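Local coordinates for SnoN,Epimerase SnoN (Streptomyces nogalater, PDB 5EP9), which acts as a non-heme iron, 2-oxoglutarate-dependent epimerase in the biosynthesis of nogalamycin, at residues A31-L36 / A110-G115; A90-D95 / G277-L282; A241-A246 / P281-P286. One frame throughout, in Å; residues are numbered along the deposited sequence.

Contact 1. Residues A31-L36 / A110-G115; sequences AALERL and AEYLAG
Leu33 lies over the ring of Tyr112 where helix 30-43 meets the last turns of helix 104-114. From CB, the tyrosine side chain leaves its helix with CG anti to the backbone N (chi1 -166°), which sends the ring toward the other helix. At the root of the ring, CG is 4.0 Å from Leu33 CG. The same leucine methine stands 3.8 Å from the Tyr112 ring centroid and 13° off the ring normal, a CH-pi contact, while Leu33 CD2 lies above the same face, slightly toward the CD1-CE1 side, 4.0 Å from Tyr112 CD1. Farther out, Tyr112 CE2 comes within 3.5 Å of the backbone O of Leu33. At the tip, Tyr112 OH passes 3.9 Å from Glu34 CA and shares a water, 2.6 Å away, that donates to Glu34 OE2. Both segments belong to the 14-202 part of the fused SnoN construct, and the two helices pack outside the double-stranded beta-helix core expected of a PhyH-family enzyme, with short-segment axes crossing at -59°. Deeper in the interface, the methyls Leu36 CD2 and Leu113 CD2 lie against each other at 4.2 Å. These two leucines also rest on Val46 of strand 45-48, and Leu113 reaches Phe218 of strand 216-220. Ala37 of helix 30-43 also packs against Tyr112, and Tyr40 of that helix against Leu113.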
ATOM      1  N   ALA A  31      -5.533  13.076  21.461  1.00 75.29           N
ATOM      2  CA  ALA A  31      -5.196  11.910  22.334  1.00 70.63           C
ATOM      3  C   ALA A  31      -5.247  10.545  21.627  1.00 63.93           C
ATOM      4  O   ALA A  31      -4.331   9.731  21.727  1.00 57.84           O
ATOM      5  CB  ALA A  31      -6.125  11.857  23.547  1.00 70.81           C
ATOM      6  N   ALA A  32      -6.391  10.286  21.016  1.00 60.39           N
ATOM      7  CA  ALA A  32      -6.640   9.046  20.250  1.00 61.02           C
ATOM      8  C   ALA A  32      -5.722   8.914  19.003  1.00 55.83           C
ATOM      9  O   ALA A  32      -5.291   7.844  18.661  1.00 55.39           O
ATOM     10  CB  ALA A  32      -8.115   8.924  19.854  1.00 60.34           C
ATOM     11  N   LEU A  33      -5.425  10.050  18.393  1.00 55.11           N
ATOM     12  CA  LEU A  33      -4.478  10.131  17.295  1.00 51.53           C
ATOM     13  C   LEU A  33      -3.003   9.816  17.791  1.00 47.31           C
ATOM     14  O   LEU A  33      -2.265   9.133  17.133  1.00 41.88           O
ATOM     15  CB  LEU A  33      -4.572  11.499  16.644  1.00 51.89           C
ATOM     16  CG  LEU A  33      -4.076  11.731  15.227  1.00 55.52           C
ATOM     17  CD1 LEU A  33      -4.692  10.716  14.268  1.00 55.80           C
ATOM     18  CD2 LEU A  33      -4.385  13.161  14.723  1.00 55.47           C
ATOM     19  N   GLU A  34      -2.650  10.309  18.947  1.00 46.52           N
ATOM     20  CA  GLU A  34      -1.355  10.011  19.556  1.00 51.57           C
ATOM     21  C   GLU A  34      -1.214   8.525  19.862  1.00 47.34           C
ATOM     22  O   GLU A  34      -0.186   7.917  19.644  1.00 44.65           O
ATOM     23  CB  GLU A  34      -1.092  10.854  20.843  1.00 58.39           C
ATOM     24  CG  GLU A  34       0.379  10.812  21.356  1.00 68.80           C
ATOM     25  CD  GLU A  34       0.862  12.136  22.020  1.00 76.63           C
ATOM     26  OE1 GLU A  34       0.556  12.386  23.239  1.00 77.28           O
ATOM     27  OE2 GLU A  34       1.580  12.931  21.304  1.00 79.50           O
ATOM     28  N   ARG A  35      -2.301   7.946  20.329  1.00 49.23           N
ATOM     29  CA  ARG A  35      -2.370   6.487  20.657  1.00 50.83           C
ATOM     30  C   ARG A  35      -2.260   5.645  19.434  1.00 43.24           C
ATOM     31  O   ARG A  35      -1.523   4.661  19.386  1.00 41.82           O
ATOM     32  CB  ARG A  35      -3.619   6.125  21.475  1.00 55.00           C
ATOM     33  CG  ARG A  35      -3.418   6.457  22.980  1.00 61.02           C
ATOM     34  CD  ARG A  35      -4.579   5.991  23.878  1.00 65.65           C
ATOM     35  NE  ARG A  35      -5.905   6.122  23.210  1.00 68.35           N
ATOM     36  CZ  ARG A  35      -6.786   7.124  23.348  1.00 69.51           C
ATOM     37  NH1 ARG A  35      -6.577   8.184  24.149  1.00 68.71           N
ATOM     38  NH2 ARG A  35      -7.902   7.070  22.624  1.00 72.94           N
ATOM     39  N   LEU A  36      -2.886   6.135  18.422  1.00 40.48           N
ATOM     40  CA  LEU A  36      -2.838   5.480  17.115  1.00 39.89           C
ATOM     41  C   LEU A  36      -1.443   5.474  16.493  1.00 37.61           C
ATOM     42  O   LEU A  36      -0.953   4.463  15.980  1.00 35.64           O
ATOM     43  CB  LEU A  36      -3.809   6.192  16.207  1.00 41.72           C
ATOM     44  CG  LEU A  36      -4.012   5.484  14.905  1.00 42.92           C
ATOM     45  CD1 LEU A  36      -5.166   4.467  15.018  1.00 42.49           C
ATOM     46  CD2 LEU A  36      -4.348   6.531  13.898  1.00 45.57           C
ATOM     47  N   ALA A 110      -1.682   9.433   7.269  1.00 30.48           N
ATOM     48  CA  ALA A 110      -0.410   9.017   6.828  1.00 30.99           C
ATOM     49  C   ALA A 110       0.702   9.959   7.299  1.00 32.87           C
ATOM     50  O   ALA A 110       1.760   9.510   7.772  1.00 31.08           O
ATOM     51  CB  ALA A 110      -0.339   8.869   5.302  1.00 31.78           C
ATOM     52  N   GLU A 111       0.479  11.254   7.146  1.00 33.05           N
ATOM     53  CA  GLU A 111       1.482  12.200   7.514  1.00 34.22           C
ATOM     54  C   GLU A 111       1.672  12.227   9.009  1.00 34.38           C
ATOM     55  O   GLU A 111       2.827  12.376   9.448  1.00 35.68           O
ATOM     56  CB  GLU A 111       1.224  13.659   7.011  1.00 36.05           C
ATOM     57  CG  GLU A 111       1.344  13.776   5.511  1.00 36.80           C
ATOM     58  CD  GLU A 111       1.541  15.217   5.007  1.00 39.95           C
ATOM     59  OE1 GLU A 111       1.161  16.183   5.709  1.00 41.98           O
ATOM     60  OE2 GLU A 111       2.056  15.329   3.878  1.00 39.29           O
ATOM     61  N   TYR A 112       0.599  12.136   9.775  1.00 33.33           N
ATOM     62  CA  TYR A 112       0.718  12.102  11.202  1.00 35.24           C
ATOM     63  C   TYR A 112       1.511  10.813  11.613  1.00 34.69           C
ATOM     64  O   TYR A 112       2.377  10.856  12.410  1.00 35.07           O
ATOM     65  CB  TYR A 112      -0.639  12.134  11.895  1.00 36.77           C
ATOM     66  CG  TYR A 112      -0.543  12.433  13.389  1.00 39.96           C
ATOM     67  CD1 TYR A 112      -0.534  13.737  13.880  1.00 43.29           C
ATOM     68  CD2 TYR A 112      -0.443  11.392  14.308  1.00 40.87           C
ATOM     69  CE1 TYR A 112      -0.431  13.987  15.250  1.00 45.62           C
ATOM     70  CE2 TYR A 112      -0.324  11.623  15.676  1.00 42.86           C
ATOM     71  CZ  TYR A 112      -0.317  12.901  16.144  1.00 45.16           C
ATOM     72  OH  TYR A 112      -0.194  13.106  17.496  1.00 49.30           O
ATOM     73  N   LEU A 113       1.204   9.678  11.020  1.00 35.50           N
ATOM     74  CA  LEU A 113       1.860   8.422  11.375  1.00 34.62           C
ATOM     75  C   LEU A 113       3.324   8.414  10.998  1.00 36.92           C
ATOM     76  O   LEU A 113       4.169   7.948  11.759  1.00 35.26           O
ATOM     77  CB  LEU A 113       1.206   7.261  10.703  1.00 34.03           C
ATOM     78  CG  LEU A 113      -0.237   6.954  11.094  1.00 35.34           C
ATOM     79  CD1 LEU A 113      -0.811   5.814  10.242  1.00 36.11           C
ATOM     80  CD2 LEU A 113      -0.373   6.615  12.540  1.00 36.56           C
ATOM     81  N   ALA A 114       3.627   8.923   9.802  1.00 36.31           N
ATOM     82  CA  ALA A 114       4.977   8.966   9.333  1.00 36.77           C
ATOM     83  C   ALA A 114       5.801   9.973  10.091  1.00 38.40           C
ATOM     84  O   ALA A 114       6.977   9.867  10.129  1.00 40.16           O
ATOM     85  CB  ALA A 114       5.029   9.279   7.842  1.00 36.69           C
ATOM     86  N   GLY A 115       5.177  11.027  10.578  1.00 39.26           N
ATOM     87  CA  GLY A 115       5.853  12.093  11.263  1.00 40.34           C
ATOM     88  C   GLY A 115       6.513  13.115  10.358  1.00 43.52           C
ATOM     89  O   GLY A 115       7.319  13.884  10.834  1.00 47.05           O
TER
HETATM   90  O   HOH W   1       1.689  11.612  18.574  1.00 48.23           O

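Contact 2. Residues A90-D95 / G277-L282; sequences AQLGSD and GDRFPL
Leu92 and Phe280 lie on opposite faces of the Arg279 guanidinium: Leu92 CD1 on one, 4.0 Å from Arg279 NE, and Phe280 CZ on the other, 3.9 Å above the plane and toward its rim. The Phe280 ring in turn carries Arg279 CG over one of its own faces. Around the polar periphery, Arg279 NH2 donates to Pro262 O and NH1 makes a weak bond to Phe121 O, which should limit rotation of the group. Gln91 NE2 stands obliquely to the guanidinium, 3.9 Å from Arg279 NH1, the two planes turned 72° apart; both atoms carry N-H groups, and each has its acceptor elsewhere.

The nearest approach is apolar, Leu92 CD2 to Arg279 CD at 3.6 Å, with the two side chains crossing at about a right angle. A bend at chi2 (51°) folds the arginine chain so that its far end swings over toward the leucine. Gln91 is tied down at both ends of its amide: OE1 accepts from Leu123 N, and NE2 donates to a water at 3.0 Å. That water donates to Arg279 O at 2.8 Å, bridging the segments.

Segment 90-95 belongs to the 14-202 part of the engineered fusion and segment 277-282 to the 203-305 part. Segment 277-282 opens with a type I beta turn from Gly277 to Phe280. Backbone bonds of Ala90 to Leu123 and of Pro281 to Leu120 attach both segments to strand 118-128 of the large antiparallel sheet, in what is probably a PhyH-type double-stranded beta-helix, while Arg98 of helix 95-101 touches Gln91 and Pro281 and donates to Asp278 O.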
ATOM      1  N   ALA A  90      -2.847   3.325 -10.889  1.00 33.08           N
ATOM      2  CA  ALA A  90      -4.235   3.545 -11.248  1.00 34.24           C
ATOM      3  C   ALA A  90      -4.651   5.006 -11.211  1.00 35.01           C
ATOM      4  O   ALA A  90      -5.492   5.445 -12.013  1.00 36.57           O
ATOM      5  CB  ALA A  90      -5.117   2.730 -10.367  1.00 33.15           C
ATOM      6  N   GLN A  91      -3.931   5.752 -10.400  1.00 34.54           N
ATOM      7  CA  GLN A  91      -4.138   7.176 -10.297  1.00 36.40           C
ATOM      8  C   GLN A  91      -3.798   7.970 -11.513  1.00 38.47           C
ATOM      9  O   GLN A  91      -4.254   9.025 -11.634  1.00 38.42           O
ATOM     10  CB  GLN A  91      -3.429   7.771  -9.103  1.00 36.37           C
ATOM     11  CG  GLN A  91      -1.946   8.120  -9.284  1.00 37.00           C
ATOM     12  CD  GLN A  91      -0.984   6.904  -9.263  1.00 36.08           C
ATOM     13  OE1 GLN A  91      -1.378   5.779  -9.119  1.00 36.54           O
ATOM     14  NE2 GLN A  91       0.259   7.175  -9.454  1.00 37.95           N
ATOM     15  N   LEU A  92      -2.964   7.456 -12.373  1.00 40.95           N
ATOM     16  CA  LEU A  92      -2.552   8.197 -13.585  1.00 43.48           C
ATOM     17  C   LEU A  92      -3.647   8.241 -14.611  1.00 45.12           C
ATOM     18  O   LEU A  92      -3.774   9.207 -15.267  1.00 46.46           O
ATOM     19  CB  LEU A  92      -1.274   7.640 -14.261  1.00 43.99           C
ATOM     20  CG  LEU A  92      -0.004   7.565 -13.373  1.00 44.51           C
ATOM     21  CD1 LEU A  92       1.180   6.957 -14.155  1.00 44.59           C
ATOM     22  CD2 LEU A  92       0.326   8.970 -12.808  1.00 45.39           C
ATOM     23  N   GLY A  93      -4.394   7.173 -14.763  1.00 44.14           N
ATOM     24  CA  GLY A  93      -5.513   7.090 -15.723  1.00 46.08           C
ATOM     25  C   GLY A  93      -6.935   7.358 -15.162  1.00 44.07           C
ATOM     26  O   GLY A  93      -7.827   7.638 -15.893  1.00 49.66           O
ATOM     27  N   SER A  94      -7.073   7.448 -13.870  1.00 40.60           N
ATOM     28  CA  SER A  94      -8.360   7.651 -13.249  1.00 39.54           C
ATOM     29  C   SER A  94      -8.322   8.756 -12.222  1.00 38.80           C
ATOM     30  O   SER A  94      -7.696   8.631 -11.193  1.00 38.61           O
ATOM     31  CB  SER A  94      -8.746   6.330 -12.527  1.00 37.35           C
ATOM     32  OG  SER A  94      -9.867   6.547 -11.675  1.00 36.52           O
ATOM     33  N   ASP A  95      -8.983   9.820 -12.512  1.00 41.19           N
ATOM     34  CA  ASP A  95      -9.105  10.896 -11.532  1.00 43.02           C
ATOM     35  C   ASP A  95      -9.703  10.286 -10.146  1.00 42.07           C
ATOM     36  O   ASP A  95      -9.390  10.806  -9.092  1.00 38.67           O
ATOM     37  CB  ASP A  95      -9.992  12.001 -12.067  1.00 44.37           C
ATOM     38  CG  ASP A  95      -9.276  12.720 -13.297  1.00 52.15           C
ATOM     39  OD1 ASP A  95      -8.036  12.541 -13.397  1.00 57.88           O
ATOM     40  OD2 ASP A  95      -9.901  13.437 -14.111  1.00 55.44           O
ATOM     41  N   GLY A 277       6.489  17.328  -8.303  1.00 50.49           N
ATOM     42  CA  GLY A 277       5.448  17.684  -9.231  1.00 50.18           C
ATOM     43  C   GLY A 277       4.180  16.853  -9.076  1.00 50.26           C
ATOM     44  O   GLY A 277       4.048  16.022  -8.163  1.00 49.09           O
ATOM     45  N   ASP A 278       3.251  17.105  -9.966  1.00 50.24           N
ATOM     46  CA  ASP A 278       1.971  16.384 -10.196  1.00 51.73           C
ATOM     47  C   ASP A 278       2.045  14.908 -10.274  1.00 45.55           C
ATOM     48  O   ASP A 278       1.117  14.235  -9.892  1.00 46.92           O
ATOM     49  CB  ASP A 278       1.342  16.817 -11.580  1.00 57.22           C
ATOM     50  CG  ASP A 278       0.652  18.159 -11.510  1.00 64.89           C
ATOM     51  OD1 ASP A 278       0.410  18.583 -10.347  1.00 69.42           O
ATOM     52  OD2 ASP A 278       0.355  18.799 -12.580  1.00 69.34           O
ATOM     53  N   ARG A 279       3.120  14.399 -10.808  1.00 44.08           N
ATOM     54  CA  ARG A 279       3.327  12.952 -10.889  1.00 43.75           C
ATOM     55  C   ARG A 279       3.567  12.270  -9.501  1.00 40.69           C
ATOM     56  O   ARG A 279       3.281  11.129  -9.293  1.00 39.75           O
ATOM     57  CB  ARG A 279       4.496  12.681 -11.832  1.00 44.43           C
ATOM     58  CG  ARG A 279       4.867  11.210 -11.968  1.00 44.22           C
ATOM     59  CD  ARG A 279       3.661  10.324 -12.283  1.00 44.01           C
ATOM     60  NE  ARG A 279       4.111   8.962 -12.419  1.00 44.05           N
ATOM     61  CZ  ARG A 279       4.244   8.083 -11.413  1.00 43.46           C
ATOM     62  NH1 ARG A 279       3.892   8.406 -10.163  1.00 43.54           N
ATOM     63  NH2 ARG A 279       4.737   6.851 -11.676  1.00 41.85           N
ATOM     64  N   PHE A 280       4.089  13.053  -8.559  1.00 41.16           N
ATOM     65  CA  PHE A 280       4.465  12.578  -7.180  1.00 38.51           C
ATOM     66  C   PHE A 280       4.009  13.581  -6.163  1.00 39.27           C
ATOM     67  O   PHE A 280       4.816  14.218  -5.500  1.00 39.58           O
ATOM     68  CB  PHE A 280       5.953  12.354  -7.035  1.00 38.25           C
ATOM     69  CG  PHE A 280       6.512  11.371  -8.018  1.00 38.85           C
ATOM     70  CD1 PHE A 280       6.258  10.035  -7.882  1.00 38.62           C
ATOM     71  CD2 PHE A 280       7.349  11.784  -9.069  1.00 40.80           C
ATOM     72  CE1 PHE A 280       6.796   9.097  -8.773  1.00 38.87           C
ATOM     73  CE2 PHE A 280       7.873  10.865  -9.969  1.00 41.13           C
ATOM     74  CZ  PHE A 280       7.598   9.512  -9.812  1.00 40.50           C
ATOM     75  N   PRO A 281       2.684  13.790  -6.082  1.00 39.47           N
ATOM     76  CA  PRO A 281       2.216  15.035  -5.466  1.00 40.11           C
ATOM     77  C   PRO A 281       2.398  15.036  -3.977  1.00 38.92           C
ATOM     78  O   PRO A 281       2.117  14.029  -3.297  1.00 36.83           O
ATOM     79  CB  PRO A 281       0.717  15.089  -5.871  1.00 39.19           C
ATOM     80  CG  PRO A 281       0.364  13.628  -6.014  1.00 37.76           C
ATOM     81  CD  PRO A 281       1.573  13.060  -6.693  1.00 38.37           C
ATOM     82  N   LEU A 282       2.696  16.203  -3.462  1.00 39.21           N
ATOM     83  CA  LEU A 282       2.582  16.474  -2.060  1.00 40.37           C
ATOM     84  C   LEU A 282       1.147  16.144  -1.578  1.00 41.66           C
ATOM     85  O   LEU A 282       0.196  16.491  -2.216  1.00 40.54           O
ATOM     86  CB  LEU A 282       2.905  17.915  -1.760  1.00 42.88           C
ATOM     87  CG  LEU A 282       4.369  18.350  -1.956  1.00 44.27           C
ATOM     88  CD1 LEU A 282       4.488  19.867  -2.017  1.00 46.51           C
ATOM     89  CD2 LEU A 282       5.243  17.730  -0.865  1.00 44.01           C
TER
HETATM   90  O   HOH W   2       0.634  10.188  -9.175  1.00 35.61           O

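Contact 3. Residues A241-A246 / P281-P286; sequences AVYMDA and PLLRRP
Tyr243 and Leu283 join strand 236-245, in the seven-stranded antiparallel sheet of what is probably a PhyH-type double-stranded beta-helix, to the irregular chain that follows helix 256-259; both segments lie in the 203-305 part of the fusion. Polar anchoring comes from outside the pair. Tyr243 OH is hydrogen-bonded to Ala101 O, which holds the far end of the buried ring, and Ala246 O accepts from Arg119 NE just past the end of the strand.

The direct contacts are apolar. Both Leu283 methyls reach the CD1-CE1 bond of the tyrosine: Leu283 CD1 is 3.6 Å from Tyr243 CD1, and Leu283 CD2 is 3.9 Å from Tyr243 CE1. The two side chains cross at about a right angle, and the leucine methyl CD1 approaches the ring obliquely. Leu283 also packs on Ala107 and Glu111 of helix 104-114, the helix that Tyr243 touches through Ile106 and Ala110. The ring lies as well against Leu157 and Ala159 of the adjoining strand 157-162. Leu282, whose side chain also touches Arg119, makes the second apolar contact: with CG anti to the carbonyl carbon (chi1 -68°), its CD2 reaches Ala246 CB at 3.8 Å.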
ATOM      1  N   ALA A 241      -1.974   2.156  -1.615  1.00 27.42           N
ATOM      2  CA  ALA A 241      -1.272   3.338  -1.968  1.00 28.89           C
ATOM      3  C   ALA A 241       0.004   3.467  -1.155  1.00 28.04           C
ATOM      4  O   ALA A 241      -0.030   3.386   0.055  1.00 29.04           O
ATOM      5  CB  ALA A 241      -2.135   4.589  -1.739  1.00 30.15           C
ATOM      6  N   VAL A 242       1.091   3.757  -1.839  1.00 28.08           N
ATOM      7  CA  VAL A 242       2.417   3.975  -1.237  1.00 27.73           C
ATOM      8  C   VAL A 242       2.715   5.482  -1.184  1.00 28.02           C
ATOM      9  O   VAL A 242       2.589   6.173  -2.163  1.00 29.00           O
ATOM     10  CB  VAL A 242       3.498   3.267  -2.076  1.00 27.99           C
ATOM     11  CG1 VAL A 242       4.881   3.507  -1.511  1.00 27.70           C
ATOM     12  CG2 VAL A 242       3.201   1.763  -2.157  1.00 28.06           C
ATOM     13  N   TYR A 243       2.941   5.929   0.014  1.00 27.41           N
ATOM     14  CA  TYR A 243       3.380   7.264   0.341  1.00 28.25           C
ATOM     15  C   TYR A 243       4.875   7.277   0.806  1.00 29.18           C
ATOM     16  O   TYR A 243       5.375   6.344   1.479  1.00 27.09           O
ATOM     17  CB  TYR A 243       2.543   7.822   1.462  1.00 29.03           C
ATOM     18  CG  TYR A 243       1.070   7.768   1.131  1.00 29.83           C
ATOM     19  CD1 TYR A 243       0.552   8.565   0.130  1.00 31.05           C
ATOM     20  CD2 TYR A 243       0.209   6.871   1.743  1.00 29.34           C
ATOM     21  CE1 TYR A 243      -0.783   8.516  -0.222  1.00 31.50           C
ATOM     22  CE2 TYR A 243      -1.142   6.844   1.388  1.00 29.09           C
ATOM     23  CZ  TYR A 243      -1.634   7.638   0.418  1.00 29.60           C
ATOM     24  OH  TYR A 243      -2.970   7.609   0.076  1.00 30.41           O
ATOM     25  N   MET A 244       5.547   8.333   0.426  1.00 28.70           N
ATOM     26  CA  MET A 244       6.976   8.474   0.614  1.00 30.27           C
ATOM     27  C   MET A 244       7.245   9.838   1.158  1.00 32.78           C
ATOM     28  O   MET A 244       6.524  10.777   0.917  1.00 32.91           O
ATOM     29  CB  MET A 244       7.759   8.263  -0.685  1.00 30.51           C
ATOM     30  CG  MET A 244       7.446   9.278  -1.786  1.00 31.44           C
ATOM     31  SD  MET A 244       8.171   8.668  -3.356  1.00 33.05           S
ATOM     32  CE  MET A 244       7.520   9.977  -4.402  1.00 34.49           C
ATOM     33  N   ASP A 245       8.371   9.938   1.832  1.00 34.83           N
ATOM     34  CA  ASP A 245       8.897  11.224   2.298  1.00 37.88           C
ATOM     35  C   ASP A 245       8.932  12.238   1.177  1.00 37.85           C
ATOM     36  O   ASP A 245       9.339  11.911   0.058  1.00 38.08           O
ATOM     37  CB  ASP A 245      10.319  11.038   2.735  1.00 39.77           C
ATOM     38  CG  ASP A 245      10.805  12.164   3.632  1.00 44.72           C
ATOM     39  OD1 ASP A 245      11.024  13.305   3.226  1.00 44.46           O
ATOM     40  OD2 ASP A 245      11.076  11.845   4.819  1.00 51.04           O
ATOM     41  N   ALA A 246       8.532  13.454   1.483  1.00 37.09           N
ATOM     42  CA  ALA A 246       8.547  14.505   0.488  1.00 39.76           C
ATOM     43  C   ALA A 246       9.954  14.822  -0.082  1.00 41.09           C
ATOM     44  O   ALA A 246      10.052  15.389  -1.135  1.00 42.54           O
ATOM     45  CB  ALA A 246       7.924  15.768   1.049  1.00 40.50           C
ATOM     46  N   PRO A 281       2.684  13.790  -6.082  1.00 39.47           N
ATOM     47  CA  PRO A 281       2.216  15.035  -5.466  1.00 40.11           C
ATOM     48  C   PRO A 281       2.398  15.036  -3.977  1.00 38.92           C
ATOM     49  O   PRO A 281       2.117  14.029  -3.297  1.00 36.83           O
ATOM     50  CB  PRO A 281       0.717  15.089  -5.871  1.00 39.19           C
ATOM     51  CG  PRO A 281       0.364  13.628  -6.014  1.00 37.76           C
ATOM     52  CD  PRO A 281       1.573  13.060  -6.693  1.00 38.37           C
ATOM     53  N   LEU A 282       2.696  16.203  -3.462  1.00 39.21           N
ATOM     54  CA  LEU A 282       2.582  16.474  -2.060  1.00 40.37           C
ATOM     55  C   LEU A 282       1.147  16.144  -1.578  1.00 41.66           C
ATOM     56  O   LEU A 282       0.196  16.491  -2.216  1.00 40.54           O
ATOM     57  CB  LEU A 282       2.905  17.915  -1.760  1.00 42.88           C
ATOM     58  CG  LEU A 282       4.369  18.350  -1.956  1.00 44.27           C
ATOM     59  CD1 LEU A 282       4.488  19.867  -2.017  1.00 46.51           C
ATOM     60  CD2 LEU A 282       5.243  17.730  -0.865  1.00 44.01           C
ATOM     61  N   LEU A 283       1.011  15.466  -0.440  1.00 40.56           N
ATOM     62  CA  LEU A 283      -0.295  15.218   0.140  1.00 41.78           C
ATOM     63  C   LEU A 283      -0.920  16.419   0.789  1.00 48.05           C
ATOM     64  O   LEU A 283      -2.086  16.437   1.033  1.00 50.34           O
ATOM     65  CB  LEU A 283      -0.238  14.089   1.177  1.00 38.93           C
ATOM     66  CG  LEU A 283       0.302  12.762   0.736  1.00 36.31           C
ATOM     67  CD1 LEU A 283       0.048  11.714   1.784  1.00 35.98           C
ATOM     68  CD2 LEU A 283      -0.193  12.300  -0.624  1.00 36.99           C
ATOM     69  N   ARG A 284      -0.146  17.414   1.145  1.00 56.41           N
ATOM     70  CA  ARG A 284      -0.703  18.618   1.730  1.00 64.70           C
ATOM     71  C   ARG A 284      -0.089  19.847   1.042  1.00 66.97           C
ATOM     72  O   ARG A 284       1.093  19.927   0.906  1.00 62.07           O
ATOM     73  CB  ARG A 284      -0.452  18.588   3.238  1.00 71.32           C
ATOM     74  CG  ARG A 284      -0.725  19.867   4.017  1.00 79.63           C
ATOM     75  CD  ARG A 284      -0.252  19.733   5.452  1.00 88.01           C
ATOM     76  NE  ARG A 284       1.243  19.721   5.474  1.00 98.61           N
ATOM     77  CZ  ARG A 284       2.068  19.010   6.270  1.00102.60           C
ATOM     78  NH1 ARG A 284       1.613  18.196   7.218  1.00111.67           N
ATOM     79  NH2 ARG A 284       3.394  19.108   6.119  1.00100.60           N
ATOM     80  N   ARG A 285      -0.919  20.789   0.601  1.00 73.22           N
ATOM     81  CA  ARG A 285      -0.436  21.998  -0.083  1.00 79.98           C
ATOM     82  C   ARG A 285       0.624  22.704   0.816  1.00 82.86           C
ATOM     83  O   ARG A 285       0.378  22.910   2.014  1.00 81.03           O
ATOM     84  CB  ARG A 285      -1.616  22.936  -0.410  1.00 85.41           C
ATOM     85  CG  ARG A 285      -1.782  23.268  -1.893  1.00 89.21           C
ATOM     86  CD  ARG A 285      -2.503  24.607  -2.047  1.00 96.43           C
ATOM     87  NE  ARG A 285      -1.611  25.768  -1.826  1.00102.66           N
ATOM     88  CZ  ARG A 285      -1.968  26.983  -1.375  1.00105.77           C
ATOM     89  NH1 ARG A 285      -3.218  27.255  -1.025  1.00107.90           N
ATOM     90  NH2 ARG A 285      -1.056  27.954  -1.251  1.00106.57           N
ATOM     91  N   PRO A 286       1.830  23.026   0.271  1.00 89.19           N
ATOM     92  CA  PRO A 286       2.792  23.689   1.178  1.00 92.58           C
ATOM     93  C   PRO A 286       2.381  25.193   1.368  1.00 93.27           C
ATOM     94  O   PRO A 286       1.875  25.869   0.423  1.00 85.87           O
ATOM     95  CB  PRO A 286       4.150  23.476   0.476  1.00 92.03           C
ATOM     96  CG  PRO A 286       3.807  23.346  -0.988  1.00 92.51           C
ATOM     97  CD  PRO A 286       2.313  23.085  -1.130  1.00 90.21           C
TER

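Contacts 2 and 3 share Pro281 and Leu282, and their centres are 11 Å apart; Phe280 CD1 packs on Met244 CE at 3.7 Å. Contact 1 lies 16 Å from contact 3, centre to centre, yet touches it: Glu111 OE1 forms a salt bridge to NH1 of the poorly ordered Arg284 at 2.6 Å, a link between the two parts of the fusion, and Ala110 CB packs on Tyr243 CD2 at 4.1 Å. Contacts 1 and 2 do not touch. All three stand back from the active site: the side chains of Tyr243, Gln91 and Leu113 are about 11, 13 and 14 Å from the bound 2-oxoglutarate, and that of Tyr243 about 13 Å from the iron.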